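Local atomic coordinates of hemoglobin component VII (Tokunagayusurika akamusi, PDB entry 1X46), a protein that binds heme and probably stores or carries oxygen as a globin of midge larvae. Residues 70-73 against 74-78; 118-121 against 122-126. One frame throughout, in Å; residues are numbered along the deposited sequence.

Contact 1 of 2, residues 70-73 against 74-78. With HEM (protoporphyrin IX containing Fe), chain B.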
loop_
_atom_site.group_PDB
_atom_site.type_symbol
_atom_site.label_atom_id
_atom_site.label_comp_id
_atom_site.label_asym_id
_atom_site.label_seq_id
_atom_site.Cartn_x
_atom_site.Cartn_y
_atom_site.Cartn_z
ATOM N N SER A 70 -7.305 4.619 -3.647
ATOM C CA SER A 70 -7.911 5.830 -3.110
ATOM C C SER A 70 -7.321 6.167 -1.743
ATOM O O SER A 70 -7.002 7.318 -1.460
ATOM C CB SER A 70 -9.416 5.687 -2.987
ATOM O OG SER A 70 -10.011 6.927 -2.606
ATOM N N VAL A 71 -7.187 5.156 -0.894
ATOM C CA VAL A 71 -6.644 5.372 0.452
ATOM C C VAL A 71 -5.154 5.669 0.378
ATOM O O VAL A 71 -4.664 6.585 1.037
ATOM C CB VAL A 71 -6.901 4.134 1.328
ATOM C CG1 VAL A 71 -6.186 4.266 2.692
ATOM C CG2 VAL A 71 -8.381 3.953 1.540
ATOM N N ILE A 72 -4.415 4.924 -0.428
ATOM C CA ILE A 72 -2.983 5.225 -0.548
ATOM C C ILE A 72 -2.754 6.640 -1.059
ATOM O O ILE A 72 -1.902 7.348 -0.536
ATOM C CB ILE A 72 -2.246 4.168 -1.435
ATOM C CG1 ILE A 72 -2.385 2.778 -0.826
ATOM C CG2 ILE A 72 -0.744 4.520 -1.577
ATOM C CD1 ILE A 72 -1.804 1.612 -1.669
ATOM N N ASN A 73 -3.497 7.027 -2.098
ATOM C CA ASN A 73 -3.423 8.370 -2.665
ATOM C C ASN A 73 -3.627 9.429 -1.597
ATOM O O ASN A 73 -2.874 10.420 -1.553
ATOM C CB ASN A 73 -4.535 8.570 -3.678
ATOM C CG ASN A 73 -4.211 8.041 -5.035
ATOM O OD1 ASN A 73 -3.112 7.551 -5.306
ATOM N ND2 ASN A 73 -5.203 8.112 -5.919
ATOM N N GLU A 74 -4.670 9.270 -0.784
ATOM C CA GLU A 74 -4.924 10.238 0.268
ATOM C C GLU A 74 -3.810 10.262 1.282
ATOM O O GLU A 74 -3.375 11.344 1.718
ATOM C CB GLU A 74 -6.254 10.010 0.976
ATOM C CG GLU A 74 -6.571 11.191 1.888
ATOM C CD GLU A 74 -7.865 11.080 2.672
ATOM O OE1 GLU A 74 -8.513 10.010 2.684
ATOM O OE2 GLU A 74 -8.198 12.102 3.314
ATOM N N ALA A 75 -3.363 9.087 1.706
ATOM C CA ALA A 75 -2.301 9.060 2.718
ATOM C C ALA A 75 -1.052 9.756 2.184
ATOM O O ALA A 75 -0.411 10.550 2.884
ATOM C CB ALA A 75 -1.992 7.610 3.127
ATOM N N ILE A 76 -0.693 9.467 0.943
ATOM C CA ILE A 76 0.529 10.027 0.421
ATOM C C ILE A 76 0.359 11.550 0.263
ATOM O O ILE A 76 1.291 12.300 0.569
ATOM C CB ILE A 76 1.005 9.258 -0.858
ATOM C CG1 ILE A 76 1.497 7.871 -0.431
ATOM C CG2 ILE A 76 2.128 10.022 -1.587
ATOM C CD1 ILE A 76 1.787 6.918 -1.646
ATOM N N ALA A 77 -0.840 12.013 -0.122
ATOM C CA ALA A 77 -1.139 13.461 -0.192
ATOM C C ALA A 77 -0.972 14.192 1.136
ATOM O O ALA A 77 -0.537 15.358 1.154
ATOM C CB ALA A 77 -2.554 13.702 -0.720
ATOM N N LEU A 78 -1.298 13.495 2.224
ATOM C CA LEU A 78 -1.188 14.024 3.587
ATOM C C LEU A 78 0.243 14.053 4.170
ATOM O O LEU A 78 0.464 14.638 5.243
ATOM C CB LEU A 78 -2.124 13.281 4.533
ATOM C CG LEU A 78 -3.613 13.458 4.249
ATOM C CD1 LEU A 78 -4.385 12.472 5.085
ATOM C CD2 LEU A 78 -4.075 14.898 4.547
HETATM C CHA HEM B . -10.883 -4.262 2.159
HETATM C CHB HEM B . -7.518 -0.787 1.832
HETATM C CHC HEM B . -4.059 -4.105 2.517
HETATM C CHD HEM B . -7.390 -7.590 2.830
HETATM C C1A HEM B . -10.266 -3.062 1.949
HETATM C C2A HEM B . -10.949 -1.831 1.613
HETATM C C3A HEM B . -10.010 -0.894 1.524
HETATM C C4A HEM B . -8.727 -1.452 1.846
HETATM C CMA HEM B . -10.252 0.594 1.186
HETATM C CAA HEM B . -12.473 -1.695 1.299
HETATM C CBA HEM B . -13.420 -1.676 2.516
HETATM C CGA HEM B . -13.186 -0.436 3.345
HETATM O O1A HEM B . -12.870 -0.563 4.544
HETATM O O2A HEM B . -13.315 0.700 2.806
HETATM C C1B HEM B . -6.286 -1.373 1.935
HETATM C C2B HEM B . -5.000 -0.724 1.841
HETATM C C3B HEM B . -4.036 -1.653 2.031
HETATM C C4B HEM B . -4.716 -2.911 2.275
HETATM C CMB HEM B . -4.825 0.790 1.540
HETATM C CAB HEM B . -2.493 -1.554 2.032
HETATM C CBB HEM B . -1.807 -0.413 1.961
HETATM C C1C HEM B . -4.633 -5.337 2.657
HETATM C C2C HEM B . -3.952 -6.610 2.875
HETATM C C3C HEM B . -4.870 -7.573 2.927
HETATM C C4C HEM B . -6.173 -6.952 2.793
HETATM C CMC HEM B . -2.419 -6.776 3.018
HETATM C CAC HEM B . -4.634 -9.090 3.147
HETATM C C1D HEM B . -8.617 -6.996 2.732
HETATM C C2D HEM B . -9.863 -7.715 2.794
HETATM C C3D HEM B . -10.936 -6.688 2.597
HETATM C C4D HEM B . -10.228 -5.448 2.388
HETATM C CMD HEM B . -10.035 -9.231 3.024
HETATM C CAD HEM B . -12.462 -6.955 2.578
HETATM C CBD HEM B . -12.908 -7.444 1.204
HETATM C CGD HEM B . -14.376 -7.823 1.232
HETATM O O1D HEM B . -15.118 -7.348 2.123
HETATM O O2D HEM B . -14.798 -8.629 0.370
HETATM N NA HEM B . -8.923 -2.796 2.095
HETATM N NB HEM B . -6.074 -2.733 2.180
HETATM N NC HEM B . -5.995 -5.576 2.626
HETATM N ND HEM B . -8.856 -5.633 2.513
HETATM FE FE HEM B . -7.462 -4.182 2.360
HETATM O O HOH W 1 -9.426 8.167 0.153
HETATM O O HOH W 2 -7.275 -4.600 0.330
#
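I72 and I76, one helical turn apart, press together at the tight spot of this contact. CG2 of I72 meets CD1 of I76 at 3.5 Å, closer than carbons usually pack. The two side chains run side by side and point the same way. In I72 the CG2 methyl lies opposite the backbone N across CA-CB, beside the carbonyl carbon, which turns it toward the next turn of helix; CG1 (chi1 -60°) goes the other way, to the porphyrin. I76 also lays its CG1 3.4 Å from the carbonyl O of I72, the same O that accepts the N-H of I76 at 2.9 Å. Under these side chains runs the regular i to i+4 pattern, with A75 N bonded to V71 O.

This is helix 59-78, corresponding to helix E of the globin fold, and V71 and I72 of its S70-N73 turn line the heme pocket. V71 CG2 lies 3.9 Å from the heme methyl CMA, and I72 CG1 is 3.9 Å from the methyl CMB, so V71 and I72 offer aliphatic carbon to two methyls of the heme edge. The iron itself binds a water 2.1 Å away, with H99 as the axial protein ligand. W19 of helix 9-20 covers I72 and I76 and donates its NE1 to OD1 of N73, while V71 and A75 face helix 85-100.

The S70 and E74 side is loose by comparison. E74 sends its extended chain away from the helix, CG opposite the backbone N (chi1 -170°), and a single water bridges loosely between the two residues, donating to OE1 of E74 at 3.3 Å and weakly to the carbonyl O of S70.

Contact 2 of 2, residues 118-121 against 122-126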
loop_
_atom_site.group_PDB
_atom_site.type_symbol
_atom_site.label_atom_id
_atom_site.label_comp_id
_atom_site.label_asym_id
_atom_site.label_seq_id
_atom_site.Cartn_x
_atom_site.Cartn_y
_atom_site.Cartn_z
ATOM N N ALA A 118 8.403 -4.522 -5.703
ATOM C CA ALA A 118 8.727 -5.149 -6.984
ATOM C C ALA A 118 8.046 -4.416 -8.128
ATOM O O ALA A 118 8.632 -4.201 -9.170
ATOM C CB ALA A 118 8.345 -6.616 -6.979
ATOM N N PHE A 119 6.799 -3.984 -7.918
ATOM C CA PHE A 119 6.085 -3.255 -8.959
ATOM C C PHE A 119 6.726 -1.892 -9.229
ATOM O O PHE A 119 6.855 -1.479 -10.376
ATOM C CB PHE A 119 4.635 -3.054 -8.507
ATOM C CG PHE A 119 3.700 -2.647 -9.634
ATOM C CD1 PHE A 119 3.169 -3.615 -10.470
ATOM C CD2 PHE A 119 3.378 -1.315 -9.850
ATOM C CE1 PHE A 119 2.319 -3.247 -11.541
ATOM C CE2 PHE A 119 2.526 -0.940 -10.903
ATOM C CZ PHE A 119 1.995 -1.891 -11.744
ATOM N N LEU A 120 7.107 -1.171 -8.174
ATOM C CA LEU A 120 7.769 0.117 -8.344
ATOM C C LEU A 120 9.121 -0.065 -9.045
ATOM O O LEU A 120 9.508 0.730 -9.917
ATOM C CB LEU A 120 7.964 0.783 -6.974
ATOM C CG LEU A 120 6.727 1.418 -6.334
ATOM C CD1 LEU A 120 6.865 1.451 -4.820
ATOM C CD2 LEU A 120 6.545 2.833 -6.879
ATOM N N GLU A 121 9.836 -1.124 -8.683
ATOM C CA GLU A 121 11.107 -1.403 -9.338
ATOM C C GLU A 121 10.922 -1.661 -10.836
ATOM O O GLU A 121 11.730 -1.198 -11.644
ATOM C CB GLU A 121 11.837 -2.562 -8.648
ATOM C CG GLU A 121 13.279 -2.748 -9.096
ATOM C CD GLU A 121 13.864 -4.047 -8.598
ATOM O OE1 GLU A 121 13.098 -5.015 -8.377
ATOM O OE2 GLU A 121 15.102 -4.095 -8.429
ATOM N N SER A 122 9.845 -2.359 -11.183
ATOM C CA SER A 122 9.512 -2.633 -12.587
ATOM C C SER A 122 9.039 -1.396 -13.351
ATOM O O SER A 122 9.346 -1.265 -14.536
ATOM C CB SER A 122 8.440 -3.725 -12.681
ATOM O OG SER A 122 8.965 -4.966 -12.229
ATOM N N HIS A 123 8.267 -0.514 -12.709
ATOM C CA HIS A 123 7.546 0.519 -13.467
ATOM C C HIS A 123 7.921 1.970 -13.221
ATOM O O HIS A 123 7.647 2.812 -14.086
ATOM C CB HIS A 123 6.031 0.336 -13.309
ATOM C CG HIS A 123 5.558 -1.020 -13.729
ATOM N ND1 HIS A 123 5.411 -1.384 -15.054
ATOM C CD2 HIS A 123 5.248 -2.117 -13.002
ATOM C CE1 HIS A 123 5.007 -2.642 -15.119
ATOM N NE2 HIS A 123 4.898 -3.108 -13.887
ATOM N N ALA A 124 8.533 2.281 -12.079
ATOM C CA ALA A 124 8.910 3.659 -11.781
ATOM C C ALA A 124 10.271 3.963 -12.375
ATOM O O ALA A 124 11.304 3.455 -11.918
ATOM C CB ALA A 124 8.895 3.922 -10.264
ATOM N N SER A 125 10.290 4.806 -13.401
ATOM C CA SER A 125 11.563 5.151 -14.023
ATOM C C SER A 125 12.550 5.707 -13.002
ATOM O O SER A 125 12.198 6.509 -12.131
ATOM C CB SER A 125 11.346 6.128 -15.187
ATOM O OG SER A 125 10.948 7.399 -14.707
ATOM N N GLY A 126 13.789 5.236 -13.095
ATOM C CA GLY A 126 14.859 5.703 -12.233
ATOM C C GLY A 126 14.886 5.131 -10.828
ATOM O O GLY A 126 15.641 5.595 -9.990
HETATM O O HOH W 3 12.314 1.168 -12.898
#
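This is a helix C-terminus: the last turn of helix 106-123, corresponding to helix G of the globin fold, where the chain leaves helical geometry at A124 and an aromatic pair packs along the final turn. H123 turns its imidazole back over F119, with CG opposite the carbonyl carbon and beside the backbone N (chi1 -57°). Its CD2 stands 3.3 Å above the phenyl plane, over the ring centre. The ring centroids are 4.2 Å apart and the planes meet at 42°, an oblique pairing in which one CH corner of the imidazole rests on the phenyl face. The same CD2 comes within 3.1 Å of the carbonyl O of F119, which lies at the imidazole edge near its plane and also accepts the backbone N-H of H123.

L120 O is shared at the helix end. It takes the N-H of A124 at 2.8 Å and a weaker, more bent bond from H123 N. Two residues earlier, S122 N bonds to A118 O. Beyond the last turn a water donates to both E121 O and A124 O, 2.7 Å from each, bridging the end of the helix to the departing chain.

F119 packs against D28, I29 and N32 of helix 26-36. L120 reaches I22 and Y127, and A124 touches Q21, whose OE1 accepts the N-H of S125, so the helix end lies against the 21-22 loop beside helix 26-36.

Contact 1 comes first along the chain, in helix 59-78, and contact 2 follows in helix 106-123, with helix 85-100 between them in sequence. Their centres are 19 Å apart and their nearest atoms about 8 Å, so they do not touch, though both belong to the same globin domain. Contact 1 sits at the heme, whereas contact 2 lies well away from it, the side chain of L120 about 11 Å from the heme. Both reach the N-terminal part of the chain: contact 1 packs on W19 of helix 9-20, and contact 2 meets Q21 and I22 just beyond that helix. The nearby W19-I22 region thus contacts both a pocket helix and a remote helix end.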